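Local coordinates for protein predicted DNA-binding transcriptional regulator (Aliivibrio fischeri ES114, PDB 7DWN) that probably binds cis-regulatory DNA as a tetrameric LysR-type transcriptional regulator and controls transcription of its target genes, at residues Q113-G118 and G281-S286; C143-A148 and A275-A280. All coordinates share one frame; numbering follows the deposited sequence.

Contact 1 of 2, residues Q113-G118 and G281-S286; sequences QAFDEG and GEKVWS
F115 and V284 carry this contact, the phenyl ring reaching from the turn behind helix 101-114 to the side of helix 279-290. The outer end of the ring does the touching: F115 CZ lies 3.8 Å from V284 CG2, and F115 CE1 stands a little farther from the same methyl at 4.2 Å. Ring and valine meet at a slant, with the methyl neither squarely over the ring nor squarely at its rim. V284 offers this branch because CG2 lies anti to its carbonyl carbon, while CG1, anti to the backbone N (chi1 174°), heads elsewhere. On the phenylalanine, CG is likewise anti to the carbonyl carbon (chi1 -69°), which swings the ring out from the backbone until its far end closes on the helix; the two CA atoms are still 8.8 Å apart.

K283, one residue earlier on the helix, lies alongside the ring more loosely, its CE 4.4 Å from F115 CD1, again at an oblique angle. Its chain runs out extended as far as CE, and the bend at the last torsion turns only NZ. The contact is therefore apolar and made by side chains, with the aliphatic part of the lysine flanking the ring.

The turn that presents F115 is a type I beta turn from A114 to E117, and D116 N still bonds back to Q113 O at 2.9 Å. Within the LysR substrate-binding domain, the ring also touches K121 and P122 of the following loop, L124 of strand 123-128 and I287 one turn farther along helix 279-290. V284 also touches L124 and I145, so the contact packs the end of helix 101-114 and helix 279-290 together beside strands 123-128 and 145-149.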
ATOM      1  N   GLN A 113     -12.952  27.224 -27.400  1.00 99.13           N
ATOM      2  CA  GLN A 113     -13.664  27.943 -28.446  1.00107.59           C
ATOM      3  C   GLN A 113     -14.313  26.978 -29.433  1.00101.99           C
ATOM      4  O   GLN A 113     -15.406  27.248 -29.943  1.00102.78           O
ATOM      5  CB  GLN A 113     -12.731  28.910 -29.170  1.00121.30           C
ATOM      6  CG  GLN A 113     -13.454  29.773 -30.191  1.00134.06           C
ATOM      7  CD  GLN A 113     -14.742  30.364 -29.647  1.00143.64           C
ATOM      8  OE1 GLN A 113     -14.784  30.874 -28.527  1.00147.65           O
ATOM      9  NE2 GLN A 113     -15.806  30.291 -30.441  1.00145.56           N
ATOM     10  N   ALA A 114     -13.660  25.845 -29.712  1.00100.31           N
ATOM     11  CA  ALA A 114     -14.265  24.850 -30.595  1.00 96.29           C
ATOM     12  C   ALA A 114     -15.571  24.319 -30.021  1.00 90.15           C
ATOM     13  O   ALA A 114     -16.455  23.891 -30.774  1.00 81.51           O
ATOM     14  CB  ALA A 114     -13.298  23.695 -30.853  1.00 95.73           C
ATOM     15  N   PHE A 115     -15.704  24.329 -28.695  1.00 89.27           N
ATOM     16  CA  PHE A 115     -16.966  23.938 -28.069  1.00 85.12           C
ATOM     17  C   PHE A 115     -18.125  24.864 -28.427  1.00 88.69           C
ATOM     18  O   PHE A 115     -19.283  24.490 -28.207  1.00 91.59           O
ATOM     19  CB  PHE A 115     -16.820  23.896 -26.548  1.00 82.07           C
ATOM     20  CG  PHE A 115     -15.950  22.782 -26.050  1.00 78.23           C
ATOM     21  CD1 PHE A 115     -15.869  21.580 -26.733  1.00 79.32           C
ATOM     22  CD2 PHE A 115     -15.214  22.935 -24.889  1.00 82.56           C
ATOM     23  CE1 PHE A 115     -15.068  20.555 -26.263  1.00 79.26           C
ATOM     24  CE2 PHE A 115     -14.412  21.916 -24.419  1.00 83.36           C
ATOM     25  CZ  PHE A 115     -14.339  20.726 -25.106  1.00 82.31           C
ATOM     26  N   ASP A 116     -17.849  26.054 -28.972  1.00 87.49           N
ATOM     27  CA  ASP A 116     -18.877  27.058 -29.225  1.00 89.79           C
ATOM     28  C   ASP A 116     -19.405  27.057 -30.655  1.00 88.30           C
ATOM     29  O   ASP A 116     -20.395  27.744 -30.926  1.00 87.27           O
ATOM     30  CB  ASP A 116     -18.350  28.461 -28.891  1.00 97.24           C
ATOM     31  CG  ASP A 116     -17.919  28.592 -27.447  1.00104.88           C
ATOM     32  OD1 ASP A 116     -17.774  27.553 -26.770  1.00106.01           O
ATOM     33  OD2 ASP A 116     -17.726  29.737 -26.989  1.00107.66           O
ATOM     34  N   GLU A 117     -18.775  26.322 -31.573  1.00 89.21           N
ATOM     35  CA  GLU A 117     -19.240  26.205 -32.958  1.00 86.00           C
ATOM     36  C   GLU A 117     -19.702  24.764 -33.142  1.00 88.59           C
ATOM     37  O   GLU A 117     -18.889  23.861 -33.368  1.00 82.43           O
ATOM     38  CB  GLU A 117     -18.146  26.579 -33.953  1.00 81.38           C
ATOM     39  CG  GLU A 117     -18.677  27.147 -35.264  1.00 82.32           C
ATOM     40  CD  GLU A 117     -18.835  28.654 -35.228  1.00 84.91           C
ATOM     41  OE1 GLU A 117     -17.861  29.345 -34.861  1.00 86.22           O
ATOM     42  OE2 GLU A 117     -19.930  29.149 -35.569  1.00 84.38           O
ATOM     43  N   GLY A 118     -21.013  24.561 -33.076  1.00 98.44           N
ATOM     44  CA  GLY A 118     -21.556  23.282 -32.683  1.00107.88           C
ATOM     45  C   GLY A 118     -22.022  23.421 -31.248  1.00117.09           C
ATOM     46  O   GLY A 118     -21.205  23.636 -30.348  1.00116.78           O
ATOM     47  N   GLY A 281     -16.681  12.762 -23.111  1.00 42.79           N
ATOM     48  CA  GLY A 281     -15.292  12.377 -23.292  1.00 35.84           C
ATOM     49  C   GLY A 281     -14.955  12.090 -24.742  1.00 35.37           C
ATOM     50  O   GLY A 281     -13.913  12.517 -25.245  1.00 40.00           O
ATOM     51  N   GLU A 282     -15.840  11.371 -25.438  1.00 41.49           N
ATOM     52  CA  GLU A 282     -15.613  11.110 -26.852  1.00 28.86           C
ATOM     53  C   GLU A 282     -15.661  12.392 -27.672  1.00 28.65           C
ATOM     54  O   GLU A 282     -14.909  12.526 -28.643  1.00 34.89           O
ATOM     55  CB  GLU A 282     -16.630  10.097 -27.378  1.00 36.17           C
ATOM     56  CG  GLU A 282     -16.549   8.724 -26.713  1.00 33.01           C
ATOM     57  CD  GLU A 282     -15.290   7.946 -27.075  1.00 34.27           C
ATOM     58  OE1 GLU A 282     -14.521   8.405 -27.947  1.00 38.51           O
ATOM     59  OE2 GLU A 282     -15.073   6.864 -26.487  1.00 36.78           O
ATOM     60  N   LYS A 283     -16.511  13.351 -27.293  1.00 28.95           N
ATOM     61  CA  LYS A 283     -16.526  14.626 -28.005  1.00 37.43           C
ATOM     62  C   LYS A 283     -15.205  15.370 -27.829  1.00 35.57           C
ATOM     63  O   LYS A 283     -14.641  15.900 -28.796  1.00 38.68           O
ATOM     64  CB  LYS A 283     -17.693  15.492 -27.533  1.00 37.48           C
ATOM     65  CG  LYS A 283     -17.649  16.911 -28.087  1.00 36.27           C
ATOM     66  CD  LYS A 283     -18.995  17.602 -27.987  1.00 53.51           C
ATOM     67  CE  LYS A 283     -18.930  19.009 -28.561  1.00 63.07           C
ATOM     68  NZ  LYS A 283     -18.525  19.011 -29.997  1.00 63.93           N
ATOM     69  N   VAL A 284     -14.698  15.425 -26.594  1.00 36.97           N
ATOM     70  CA  VAL A 284     -13.423  16.096 -26.352  1.00 34.06           C
ATOM     71  C   VAL A 284     -12.300  15.398 -27.112  1.00 37.00           C
ATOM     72  O   VAL A 284     -11.428  16.051 -27.701  1.00 27.30           O
ATOM     73  CB  VAL A 284     -13.128  16.173 -24.844  1.00 32.00           C
ATOM     74  CG1 VAL A 284     -11.735  16.729 -24.610  1.00 32.55           C
ATOM     75  CG2 VAL A 284     -14.167  17.042 -24.156  1.00 25.51           C
ATOM     76  N   TRP A 285     -12.313  14.063 -27.125  1.00 31.93           N
ATOM     77  CA  TRP A 285     -11.286  13.325 -27.852  1.00 22.73           C
ATOM     78  C   TRP A 285     -11.362  13.603 -29.348  1.00 34.41           C
ATOM     79  O   TRP A 285     -10.330  13.778 -30.007  1.00 33.81           O
ATOM     80  CB  TRP A 285     -11.424  11.829 -27.578  1.00 26.46           C
ATOM     81  CG  TRP A 285     -10.420  10.994 -28.311  1.00 40.81           C
ATOM     82  CD1 TRP A 285     -10.597  10.357 -29.505  1.00 41.02           C
ATOM     83  CD2 TRP A 285      -9.079  10.708 -27.897  1.00 39.85           C
ATOM     84  NE1 TRP A 285      -9.451   9.688 -29.858  1.00 38.34           N
ATOM     85  CE2 TRP A 285      -8.504   9.889 -28.888  1.00 39.05           C
ATOM     86  CE3 TRP A 285      -8.310  11.062 -26.784  1.00 30.92           C
ATOM     87  CZ2 TRP A 285      -7.196   9.420 -28.800  1.00 26.15           C
ATOM     88  CZ3 TRP A 285      -7.013  10.592 -26.698  1.00 26.13           C
ATOM     89  CH2 TRP A 285      -6.470   9.782 -27.699  1.00 17.42           C
ATOM     90  N   SER A 286     -12.576  13.649 -29.902  1.00 33.91           N
ATOM     91  CA  SER A 286     -12.735  13.950 -31.320  1.00 37.65           C
ATOM     92  C   SER A 286     -12.220  15.344 -31.648  1.00 40.64           C
ATOM     93  O   SER A 286     -11.569  15.548 -32.680  1.00 37.20           O
ATOM     94  CB  SER A 286     -14.204  13.815 -31.722  1.00 43.13           C
ATOM     95  OG  SER A 286     -14.448  14.409 -32.985  1.00 54.43           O
TER

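Contact 2 of 2, residues C143-A148 and A275-A280; sequences CDILLA and ARLHPA
The imidazole of H278 meets the carboxylate of D144 at its edge: D144 OD2 lies near the ring plane, 3.2 Å from H278 CE1. The two flat groups are turned 64° against each other, and the side chains cross at about a right angle. H278 CG sits between its backbone N and carbonyl carbon (chi1 55°), a setting that brings the CE1 corner round to the aspartate. Beside this polar pair, L277 points its CD2 methyl into the angle between two neighbours, 4.0 Å from I145 CG1 and 4.0 Å from D144 CB. I145 and L277 lie obliquely against each other, an apolar pair in a buried setting.

H278 is also the N-cap residue of helix 279-290, so the contact joins the start of that helix to the entry of strand 145-149. The stronger polar partner of D144 OD2 is Q96 N, while H278 NE2 makes a weak hydrogen bond to V94 O; both lead to strand 94-99. With D144 OD2 and H278 NE2 4.0 Å apart, the pair is no salt bridge, but the carboxylate would probably favour positive charge on the imidazole and polarise its CE1-H.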
ATOM      1  N   CYS A 143      -8.289   9.951 -14.689  1.00 49.93           N
ATOM      2  CA  CYS A 143      -8.510  10.942 -15.730  1.00 44.85           C
ATOM      3  C   CYS A 143      -8.924  10.226 -17.007  1.00 42.66           C
ATOM      4  O   CYS A 143      -8.571   9.065 -17.229  1.00 39.19           O
ATOM      5  CB  CYS A 143      -7.264  11.805 -15.982  1.00 44.13           C
ATOM      6  SG  CYS A 143      -5.804  10.899 -16.528  1.00 53.79           S
ATOM      7  N   ASP A 144      -9.687  10.931 -17.841  1.00 37.73           N
ATOM      8  CA  ASP A 144     -10.185  10.364 -19.087  1.00 38.13           C
ATOM      9  C   ASP A 144      -9.191  10.514 -20.231  1.00 42.91           C
ATOM     10  O   ASP A 144      -8.968   9.563 -20.989  1.00 40.17           O
ATOM     11  CB  ASP A 144     -11.513  11.022 -19.466  1.00 42.39           C
ATOM     12  CG  ASP A 144     -12.550  10.921 -18.363  1.00 47.80           C
ATOM     13  OD1 ASP A 144     -12.654   9.841 -17.744  1.00 53.36           O
ATOM     14  OD2 ASP A 144     -13.252  11.923 -18.112  1.00 49.11           O
ATOM     15  N   ILE A 145      -8.590  11.693 -20.371  1.00 37.83           N
ATOM     16  CA  ILE A 145      -7.688  12.003 -21.472  1.00 28.55           C
ATOM     17  C   ILE A 145      -6.453  12.692 -20.912  1.00 42.59           C
ATOM     18  O   ILE A 145      -6.558  13.574 -20.053  1.00 40.69           O
ATOM     19  CB  ILE A 145      -8.378  12.887 -22.535  1.00 27.69           C
ATOM     20  CG1 ILE A 145      -9.579  12.156 -23.138  1.00 24.67           C
ATOM     21  CG2 ILE A 145      -7.392  13.292 -23.623  1.00 22.87           C
ATOM     22  CD1 ILE A 145     -10.508  13.054 -23.919  1.00 31.90           C
ATOM     23  N   LEU A 146      -5.284  12.286 -21.396  1.00 45.73           N
ATOM     24  CA  LEU A 146      -4.008  12.836 -20.962  1.00 33.40           C
ATOM     25  C   LEU A 146      -3.388  13.622 -22.109  1.00 33.00           C
ATOM     26  O   LEU A 146      -3.248  13.101 -23.215  1.00 28.38           O
ATOM     27  CB  LEU A 146      -3.066  11.717 -20.514  1.00 31.26           C
ATOM     28  CG  LEU A 146      -1.623  12.091 -20.182  1.00 37.41           C
ATOM     29  CD1 LEU A 146      -1.602  13.158 -19.108  1.00 35.42           C
ATOM     30  CD2 LEU A 146      -0.854  10.861 -19.730  1.00 36.10           C
ATOM     31  N   LEU A 147      -3.026  14.873 -21.853  1.00 32.11           N
ATOM     32  CA  LEU A 147      -2.337  15.694 -22.845  1.00 24.40           C
ATOM     33  C   LEU A 147      -0.876  15.762 -22.426  1.00 30.50           C
ATOM     34  O   LEU A 147      -0.526  16.471 -21.479  1.00 42.01           O
ATOM     35  CB  LEU A 147      -2.964  17.082 -22.946  1.00 23.90           C
ATOM     36  CG  LEU A 147      -4.138  17.294 -23.906  1.00 40.41           C
ATOM     37  CD1 LEU A 147      -5.293  16.348 -23.616  1.00 56.23           C
ATOM     38  CD2 LEU A 147      -4.604  18.737 -23.837  1.00 26.28           C
ATOM     39  N   ALA A 148      -0.014  15.017 -23.114  1.00 33.43           N
ATOM     40  CA  ALA A 148       1.374  14.927 -22.679  1.00 23.95           C
ATOM     41  C   ALA A 148       2.280  14.897 -23.899  1.00 32.05           C
ATOM     42  O   ALA A 148       1.819  14.965 -25.038  1.00 30.59           O
ATOM     43  CB  ALA A 148       1.596  13.707 -21.779  1.00 16.58           C
ATOM     44  N   ALA A 275     -11.573   2.197 -23.844  1.00 53.09           N
ATOM     45  CA  ALA A 275     -12.008   2.033 -25.228  1.00 46.25           C
ATOM     46  C   ALA A 275     -13.219   2.905 -25.530  1.00 40.56           C
ATOM     47  O   ALA A 275     -13.326   3.476 -26.621  1.00 38.83           O
ATOM     48  CB  ALA A 275     -12.317   0.563 -25.511  1.00 40.38           C
ATOM     49  N   ARG A 276     -14.138   3.020 -24.577  1.00 45.20           N
ATOM     50  CA  ARG A 276     -15.313   3.870 -24.710  1.00 53.61           C
ATOM     51  C   ARG A 276     -15.369   4.841 -23.541  1.00 49.57           C
ATOM     52  O   ARG A 276     -15.349   4.421 -22.379  1.00 41.91           O
ATOM     53  CB  ARG A 276     -16.603   3.051 -24.752  1.00 59.19           C
ATOM     54  CG  ARG A 276     -16.744   2.112 -25.933  1.00 68.86           C
ATOM     55  CD  ARG A 276     -18.148   1.513 -25.983  1.00 81.36           C
ATOM     56  NE  ARG A 276     -18.540   0.895 -24.716  1.00 93.74           N
ATOM     57  CZ  ARG A 276     -19.327   1.471 -23.810  1.00104.11           C
ATOM     58  NH1 ARG A 276     -19.813   2.685 -24.025  1.00105.95           N
ATOM     59  NH2 ARG A 276     -19.624   0.832 -22.686  1.00106.51           N
ATOM     60  N   LEU A 277     -15.441   6.128 -23.852  1.00 44.37           N
ATOM     61  CA  LEU A 277     -15.678   7.165 -22.861  1.00 43.14           C
ATOM     62  C   LEU A 277     -17.155   7.535 -22.850  1.00 48.05           C
ATOM     63  O   LEU A 277     -17.929   7.146 -23.729  1.00 51.75           O
ATOM     64  CB  LEU A 277     -14.821   8.402 -23.155  1.00 36.21           C
ATOM     65  CG  LEU A 277     -13.415   8.505 -22.558  1.00 45.40           C
ATOM     66  CD1 LEU A 277     -12.593   7.265 -22.843  1.00 57.93           C
ATOM     67  CD2 LEU A 277     -12.711   9.738 -23.102  1.00 36.34           C
ATOM     68  N   HIS A 278     -17.548   8.293 -21.827  1.00 45.80           N
ATOM     69  CA  HIS A 278     -18.864   8.903 -21.836  1.00 48.50           C
ATOM     70  C   HIS A 278     -18.954   9.872 -23.014  1.00 50.71           C
ATOM     71  O   HIS A 278     -17.929  10.351 -23.506  1.00 50.37           O
ATOM     72  CB  HIS A 278     -19.132   9.614 -20.508  1.00 49.31           C
ATOM     73  CG  HIS A 278     -18.096  10.630 -20.139  1.00 50.16           C
ATOM     74  ND1 HIS A 278     -16.795  10.292 -19.835  1.00 50.00           N
ATOM     75  CD2 HIS A 278     -18.174  11.975 -20.009  1.00 51.57           C
ATOM     76  CE1 HIS A 278     -16.114  11.386 -19.543  1.00 48.44           C
ATOM     77  NE2 HIS A 278     -16.929  12.422 -19.641  1.00 50.42           N
ATOM     78  N   PRO A 279     -20.171  10.151 -23.501  1.00 59.66           N
ATOM     79  CA  PRO A 279     -20.307  10.979 -24.718  1.00 64.06           C
ATOM     80  C   PRO A 279     -19.491  12.265 -24.709  1.00 59.10           C
ATOM     81  O   PRO A 279     -18.890  12.615 -25.734  1.00 48.57           O
ATOM     82  CB  PRO A 279     -21.814  11.259 -24.761  1.00 65.01           C
ATOM     83  CG  PRO A 279     -22.421  10.045 -24.132  1.00 62.26           C
ATOM     84  CD  PRO A 279     -21.469   9.621 -23.046  1.00 60.82           C
ATOM     85  N   ALA A 280     -19.438  12.970 -23.574  1.00 58.49           N
ATOM     86  CA  ALA A 280     -18.630  14.184 -23.497  1.00 47.24           C
ATOM     87  C   ALA A 280     -17.147  13.877 -23.679  1.00 42.50           C
ATOM     88  O   ALA A 280     -16.419  14.643 -24.326  1.00 40.57           O
ATOM     89  CB  ALA A 280     -18.872  14.892 -22.165  1.00 38.56           C
TER

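How the contacts relate
From the N terminus, the chain leaves helix 101-114 through 113-118, runs along strand 123-128 and helix 134-140, and enters strand 145-149 at 143-148. It then makes a long excursion before strand 264-272 brings it back. Segment 275-280 closes the inner loop at contact 2, and 281-286, directly after it, closes the outer loop at contact 1, so contact 2 is nested inside contact 1. Both use helix 279-290: the residues leading into it meet the entry of strand 145-149, and its first turns meet the end of helix 101-114 while also packing on I145. The contacts touch where E282 OE2 probably accepts a hydrogen bond from L277 N (2.8 Å) and where G281 O packs against I145 CD1.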